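Local coordinates for putative Lipoprotein (Shewanella oneidensis, PDB 3U24) that is of unknown function but binds zinc and calcium ions and may be a metallopeptidase-like lipoprotein, at residues Met268-Arg273 with Gly527-Tyr532; Tyr444-Met449 with Tyr466-Arg471. All coordinates share one frame; numbering follows the deposited sequence. Where two conformers were deposited one is given.

Interaction 1. Residues Met268-Arg273 with Gly527-Tyr532; sequences MVDKDR and GYREIY. With ZN (zinc ion), chain L.
Carboxylate oxygen OD2 of D270 is gripped from two sources on one neighbouring helix: NH1 of R529 donates to it at 3.1 Å, and the hydroxyl of Y525, one turn earlier, hydrogen-bonds to the same atom. The arginine bond is bent (139° at the hydrogen) and arrives on the syn side of OD2, close to the carboxylate plane but tilted from the guanidinium plane. The chain of R529 leaves its helix with CG anti to the backbone N (chi1 -156°) and then bends twice, which swings NH1 across the gap although the CB does not face D270. The other oxygen, OD1, is met on its anti side, in the R273 conformer given, by NE of R273 at 3.3 Å, in the plane of that guanidinium. The three residues make a salt-bridge network between helices 260-289 and 523-542, its R273 arm the less certain, and the NH2 end of R529 has a further acid partner in D533. On another side of helix 260-289, D272 chelates a zinc ion with OD2 at 2.3 Å and OD1 at 2.6 Å; three waters are modelled round the ion, two of them doubtfully close. K271 NZ donates to water 1 at 3.0 Å and also pairs with E499. Taking bonds from R529, Y525 and R273, the buried D270 carboxylate is likely to be kept ionised by the arginines.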
loop_
_atom_site.group_PDB
_atom_site.type_symbol
_atom_site.label_atom_id
_atom_site.label_comp_id
_atom_site.label_asym_id
_atom_site.label_seq_id
_atom_site.Cartn_x
_atom_site.Cartn_y
_atom_site.Cartn_z
HETATM N N MSE A 268 -16.295 12.477 7.718
HETATM C CA MSE A 268 -17.047 12.837 8.954
HETATM C C MSE A 268 -18.530 12.596 8.796
HETATM O O MSE A 268 -19.151 12.068 9.696
HETATM C CB MSE A 268 -16.801 14.295 9.362
HETATM C CG MSE A 268 -15.387 14.578 9.915
HETATM SE SE MSE A 268 -14.937 13.729 11.631
HETATM C CE MSE A 268 -15.833 15.070 12.801
ATOM N N VAL A 269 -19.108 12.984 7.667
ATOM C CA VAL A 269 -20.519 12.707 7.384
ATOM C C VAL A 269 -20.781 11.187 7.228
ATOM O O VAL A 269 -21.716 10.648 7.811
ATOM C CB VAL A 269 -21.027 13.533 6.158
ATOM C CG1 VAL A 269 -22.415 13.068 5.699
ATOM C CG2 VAL A 269 -21.042 15.052 6.492
ATOM N N ASP A 270 -19.937 10.478 6.494
ATOM C CA ASP A 270 -20.158 9.049 6.328
ATOM C C ASP A 270 -20.115 8.301 7.673
ATOM O O ASP A 270 -20.904 7.399 7.905
ATOM C CB ASP A 270 -19.160 8.406 5.337
ATOM C CG ASP A 270 -19.648 8.393 3.899
ATOM O OD1 ASP A 270 -20.885 8.414 3.609
ATOM O OD2 ASP A 270 -18.752 8.342 3.026
ATOM N N LYS A 271 -19.195 8.686 8.543
ATOM C CA LYS A 271 -19.095 8.075 9.875
ATOM C C LYS A 271 -20.429 8.150 10.583
ATOM O O LYS A 271 -20.937 7.157 11.040
ATOM C CB LYS A 271 -17.991 8.720 10.724
ATOM C CG LYS A 271 -17.869 8.144 12.134
ATOM C CD LYS A 271 -16.843 8.869 13.000
ATOM C CE LYS A 271 -17.277 10.266 13.453
ATOM N NZ LYS A 271 -18.241 10.336 14.586
ATOM N N ASP A 272 -21.026 9.321 10.605
ATOM C CA ASP A 272 -22.348 9.469 11.216
ATOM C C ASP A 272 -23.442 8.638 10.548
ATOM O O ASP A 272 -24.216 8.000 11.254
ATOM C CB ASP A 272 -22.769 10.955 11.307
ATOM C CG ASP A 272 -21.837 11.782 12.220
ATOM O OD1 ASP A 272 -21.212 11.198 13.135
ATOM O OD2 ASP A 272 -21.744 13.024 12.049
ATOM N N ARG A 273 -23.504 8.656 9.222
ATOM C CA ARG A 273 -24.515 7.888 8.488
ATOM C C ARG A 273 -24.380 6.385 8.818
ATOM O O ARG A 273 -25.366 5.720 9.154
ATOM C CB ARG A 273 -24.399 8.126 6.951
ATOM C CG ARG A 273 -25.215 7.149 6.066
ATOM C CD ARG A 273 -24.964 7.197 4.532
ATOM N NE ARG A 273 -23.635 6.688 4.116
ATOM C CZ ARG A 273 -23.278 5.407 4.017
ATOM N NH1 ARG A 273 -22.022 5.126 3.655
ATOM N NH2 ARG A 273 -24.154 4.424 4.280
ATOM N N GLY A 527 -10.339 6.450 -2.900
ATOM C CA GLY A 527 -10.724 5.744 -4.125
ATOM C C GLY A 527 -12.142 5.203 -4.097
ATOM O O GLY A 527 -12.877 5.332 -5.072
ATOM N N TYR A 528 -12.538 4.610 -2.963
ATOM C CA TYR A 528 -13.907 4.180 -2.773
ATOM C C TYR A 528 -14.936 5.296 -3.019
ATOM O O TYR A 528 -15.918 5.116 -3.753
ATOM C CB TYR A 528 -14.061 3.610 -1.378
ATOM C CG TYR A 528 -15.479 3.503 -0.882
ATOM C CD1 TYR A 528 -16.400 2.670 -1.511
ATOM C CD2 TYR A 528 -15.886 4.201 0.248
ATOM C CE1 TYR A 528 -17.696 2.543 -1.030
ATOM C CE2 TYR A 528 -17.178 4.103 0.719
ATOM C CZ TYR A 528 -18.078 3.279 0.080
ATOM O OH TYR A 528 -19.353 3.205 0.570
ATOM N N ARG A 529 -14.703 6.453 -2.434
ATOM C CA ARG A 529 -15.665 7.551 -2.504
ATOM C C ARG A 529 -15.740 8.055 -3.926
ATOM O O ARG A 529 -16.832 8.278 -4.446
ATOM C CB ARG A 529 -15.273 8.691 -1.542
ATOM C CG ARG A 529 -16.416 9.598 -1.075
ATOM C CD ARG A 529 -17.549 8.866 -0.333
ATOM N NE ARG A 529 -18.767 8.782 -1.141
ATOM C CZ ARG A 529 -19.879 8.115 -0.803
ATOM N NH1 ARG A 529 -20.002 7.465 0.359
ATOM N NH2 ARG A 529 -20.903 8.116 -1.645
ATOM N N GLU A 530 -14.579 8.216 -4.581
ATOM C CA GLU A 530 -14.596 8.702 -5.978
ATOM C C GLU A 530 -15.272 7.725 -6.928
ATOM O O GLU A 530 -15.970 8.149 -7.811
ATOM C CB GLU A 530 -13.195 9.052 -6.506
ATOM C CG GLU A 530 -12.633 10.380 -6.040
ATOM C CD GLU A 530 -11.389 10.785 -6.831
ATOM O OE1 GLU A 530 -10.309 10.233 -6.568
ATOM O OE2 GLU A 530 -11.485 11.619 -7.750
ATOM N N ILE A 531 -15.054 6.430 -6.754
ATOM C CA ILE A 531 -15.658 5.402 -7.612
ATOM C C ILE A 531 -17.188 5.332 -7.432
ATOM O O ILE A 531 -17.950 5.366 -8.430
ATOM C CB ILE A 531 -15.027 4.001 -7.396
ATOM C CG1 ILE A 531 -13.563 4.000 -7.840
ATOM C CG2 ILE A 531 -15.785 2.928 -8.172
ATOM C CD1 ILE A 531 -12.787 2.748 -7.438
ATOM N N TYR A 532 -17.640 5.271 -6.185
ATOM C CA TYR A 532 -19.078 5.256 -5.889
ATOM C C TYR A 532 -19.753 6.534 -6.375
ATOM O O TYR A 532 -20.782 6.460 -7.037
ATOM C CB TYR A 532 -19.355 5.069 -4.379
ATOM C CG TYR A 532 -20.760 4.619 -4.087
ATOM C CD1 TYR A 532 -21.803 5.541 -3.954
ATOM C CD2 TYR A 532 -21.066 3.259 -3.946
ATOM C CE1 TYR A 532 -23.112 5.121 -3.676
ATOM C CE2 TYR A 532 -22.383 2.813 -3.702
ATOM C CZ TYR A 532 -23.409 3.749 -3.583
ATOM O OH TYR A 532 -24.709 3.316 -3.325
HETATM ZN ZN ZN L . -20.207 13.518 13.722
HETATM O O HOH W 1 -20.402 12.338 15.143
HETATM O O HOH W 2 -18.925 15.400 13.625
HETATM O O HOH W 3 -18.839 12.778 13.002
#

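Interaction 2. Residues Tyr444-Met449 with Tyr466-Arg471; sequences YTERMM and YKWNLR
E446 meets W468 at nearly a right angle across an antiparallel helix pair of this largely helical fold, the segment axes 11.4 Å apart. The carboxylate comes to the edge of the indole, its plane turned 53° from the ring. There OE1 of E446 lies 3.3 Å from CD1 of W468, while NE1 gives OE2 a weak hydrogen bond at 3.4 Å. The stronger partner of OE2 is ND1 of H408, a residue of the zinc site formed with H414 and E439, so E446 serves as a second-shell group that probably fixes the turn of that imidazole. With an alanine here, H408 ND1 would probably lose its carboxylate partner, and the zinc-bound imidazole would be freer to rotate. One face of W468 is overlaid by the R471 guanidinium, NH2 standing 3.4 Å above the ring centre. The next residue after E446, R447, reaches between two side chains of the facing helix while Y465 OH accepts from its NE. Its guanidinium stands 65° from the plane of the Y466 ring and approaches that ring's edge. Toward N469 the planes are 72° apart, and OD1 lies near the guanidinium plane, 3.7 Å from R447 NH2.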
loop_
_atom_site.group_PDB
_atom_site.type_symbol
_atom_site.label_atom_id
_atom_site.label_comp_id
_atom_site.label_asym_id
_atom_site.label_seq_id
_atom_site.Cartn_x
_atom_site.Cartn_y
_atom_site.Cartn_z
ATOM N N TYR A 444 -15.088 -0.570 -2.898
ATOM C CA TYR A 444 -16.345 -0.375 -3.656
ATOM C C TYR A 444 -17.033 -1.710 -3.876
ATOM O O TYR A 444 -18.257 -1.839 -3.646
ATOM C CB TYR A 444 -16.081 0.353 -4.966
ATOM C CG TYR A 444 -17.191 0.211 -5.955
ATOM C CD1 TYR A 444 -18.332 0.990 -5.864
ATOM C CD2 TYR A 444 -17.144 -0.762 -6.943
ATOM C CE1 TYR A 444 -19.365 0.826 -6.781
ATOM C CE2 TYR A 444 -18.171 -0.929 -7.823
ATOM C CZ TYR A 444 -19.286 -0.140 -7.738
ATOM O OH TYR A 444 -20.315 -0.323 -8.651
ATOM N N THR A 445 -16.275 -2.753 -4.211
ATOM C CA THR A 445 -16.958 -4.023 -4.510
ATOM C C THR A 445 -17.712 -4.623 -3.322
ATOM O O THR A 445 -18.748 -5.267 -3.495
ATOM C CB THR A 445 -16.053 -5.088 -5.147
ATOM O OG1 THR A 445 -15.029 -5.454 -4.226
ATOM C CG2 THR A 445 -15.496 -4.604 -6.469
ATOM N N GLU A 446 -17.215 -4.380 -2.122
ATOM C CA GLU A 446 -17.893 -4.850 -0.935
ATOM C C GLU A 446 -19.319 -4.246 -0.861
ATOM O O GLU A 446 -20.316 -4.954 -0.689
ATOM C CB GLU A 446 -17.089 -4.491 0.319
ATOM C CG GLU A 446 -15.608 -4.839 0.251
ATOM C CD GLU A 446 -14.762 -4.122 1.304
ATOM O OE1 GLU A 446 -15.325 -3.323 2.082
ATOM O OE2 GLU A 446 -13.531 -4.350 1.353
ATOM N N ARG A 447 -19.403 -2.945 -1.044
ATOM C CA ARG A 447 -20.669 -2.263 -0.964
ATOM C C ARG A 447 -21.597 -2.677 -2.108
ATOM O O ARG A 447 -22.763 -3.038 -1.894
ATOM C CB ARG A 447 -20.406 -0.758 -0.914
ATOM C CG ARG A 447 -21.574 0.156 -1.197
ATOM C CD ARG A 447 -22.581 0.233 -0.096
ATOM N NE ARG A 447 -21.987 0.874 1.081
ATOM C CZ ARG A 447 -22.665 1.477 2.070
ATOM N NH1 ARG A 447 -24.014 1.550 2.048
ATOM N NH2 ARG A 447 -21.960 2.013 3.076
HETATM N N MSE A 448 -21.061 -2.645 -3.321
HETATM C CA MSE A 448 -21.819 -3.003 -4.526
HETATM C C MSE A 448 -22.365 -4.429 -4.407
HETATM O O MSE A 448 -23.524 -4.642 -4.672
HETATM C CB MSE A 448 -20.926 -2.859 -5.760
HETATM C CG MSE A 448 -21.589 -3.163 -7.076
HETATM SE SE MSE A 448 -21.417 -5.068 -7.455
HETATM C CE MSE A 448 -19.468 -5.144 -7.782
HETATM N N MSE A 449 -21.548 -5.401 -3.997
HETATM C CA MSE A 449 -22.072 -6.794 -3.841
HETATM C C MSE A 449 -23.254 -6.910 -2.867
HETATM O O MSE A 449 -24.212 -7.602 -3.166
HETATM C CB MSE A 449 -20.989 -7.762 -3.378
HETATM C CG MSE A 449 -19.912 -7.960 -4.396
HETATM SE SE MSE A 449 -20.476 -9.200 -5.808
HETATM C CE MSE A 449 -19.928 -10.892 -4.882
ATOM N N TYR A 466 -20.680 -2.775 7.921
ATOM C CA TYR A 466 -20.538 -1.425 8.400
ATOM C C TYR A 466 -19.343 -1.241 9.351
ATOM O O TYR A 466 -18.649 -0.219 9.257
ATOM C CB TYR A 466 -21.812 -0.955 9.054
ATOM C CG TYR A 466 -22.939 -0.605 8.098
ATOM C CD1 TYR A 466 -22.721 0.186 6.993
ATOM C CD2 TYR A 466 -24.251 -1.009 8.367
ATOM C CE1 TYR A 466 -23.766 0.562 6.160
ATOM C CE2 TYR A 466 -25.291 -0.693 7.519
ATOM C CZ TYR A 466 -25.051 0.118 6.434
ATOM O OH TYR A 466 -26.077 0.449 5.603
ATOM N N LYS A 467 -19.050 -2.218 10.214
ATOM C CA LYS A 467 -17.899 -2.063 11.108
ATOM C C LYS A 467 -16.627 -2.006 10.264
ATOM O O LYS A 467 -15.716 -1.183 10.518
ATOM C CB LYS A 467 -17.785 -3.185 12.166
ATOM C CG LYS A 467 -16.434 -3.232 12.878
ATOM C CD LYS A 467 -16.242 -4.493 13.705
ATOM C CE LYS A 467 -14.873 -4.555 14.410
ATOM N NZ LYS A 467 -13.824 -5.266 13.580
ATOM N N TRP A 468 -16.586 -2.887 9.270
ATOM C CA TRP A 468 -15.503 -2.927 8.300
ATOM C C TRP A 468 -15.364 -1.635 7.529
ATOM O O TRP A 468 -14.283 -1.101 7.400
ATOM C CB TRP A 468 -15.789 -4.097 7.379
ATOM C CG TRP A 468 -14.693 -4.595 6.493
ATOM C CD1 TRP A 468 -14.588 -4.431 5.110
ATOM C CD2 TRP A 468 -13.573 -5.465 6.858
ATOM N NE1 TRP A 468 -13.483 -5.103 4.622
ATOM C CE2 TRP A 468 -12.837 -5.735 5.613
ATOM C CE3 TRP A 468 -13.104 -6.004 8.051
ATOM C CZ2 TRP A 468 -11.697 -6.510 5.588
ATOM C CZ3 TRP A 468 -11.948 -6.784 8.010
ATOM C CH2 TRP A 468 -11.266 -7.035 6.803
ATOM N N ASN A 469 -16.463 -1.082 7.053
ATOM C CA ASN A 469 -16.419 0.207 6.377
ATOM C C ASN A 469 -15.892 1.311 7.283
ATOM O O ASN A 469 -15.150 2.200 6.822
ATOM C CB ASN A 469 -17.826 0.577 5.882
ATOM C CG ASN A 469 -17.831 1.564 4.716
ATOM O OD1 ASN A 469 -18.646 2.459 4.703
ATOM N ND2 ASN A 469 -16.958 1.375 3.722
ATOM N N LEU A 470 -16.268 1.285 8.565
ATOM C CA LEU A 470 -15.750 2.288 9.505
ATOM C C LEU A 470 -14.208 2.327 9.586
ATOM O O LEU A 470 -13.623 3.393 9.773
ATOM C CB LEU A 470 -16.349 2.123 10.907
ATOM C CG LEU A 470 -17.787 2.630 11.066
ATOM C CD1 LEU A 470 -18.338 2.215 12.422
ATOM C CD2 LEU A 470 -17.848 4.150 10.887
ATOM N N ARG A 471 -13.553 1.189 9.414
ATOM C CA ARG A 471 -12.077 1.143 9.377
ATOM C C ARG A 471 -11.536 2.140 8.330
ATOM O O ARG A 471 -10.583 2.901 8.561
ATOM C CB ARG A 471 -11.646 -0.277 8.982
ATOM C CG ARG A 471 -10.379 -0.858 9.601
ATOM C CD ARG A 471 -10.357 -2.398 9.400
ATOM N NE ARG A 471 -9.681 -2.826 8.154
ATOM C CZ ARG A 471 -10.225 -2.933 6.921
ATOM N NH1 ARG A 471 -9.450 -3.327 5.900
ATOM N NH2 ARG A 471 -11.515 -2.652 6.666
HETATM O O HOH W 4 -11.779 -2.707 3.644
#

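Overall arrangement
After the helices of the N-terminal part, the chain reaches helix 260-289, which carries 268-273, then passes through the small three-stranded sheet and helix 401-409 before reaching 444-449. Interaction 2 closes a short loop of 16 residues, joining consecutive helices 435-451 and 459-485 beside the H408 zinc site. Further on, 527-532 returns on helix 523-542 to close interaction 1, a loop of 253 residues that wholly encloses the smaller one. The centres lie 10 Å apart and the contacts touch: Y528 and Y532 pack on R447. Helices 260-289, 435-451, 459-485 and 523-542 thus meet around R447.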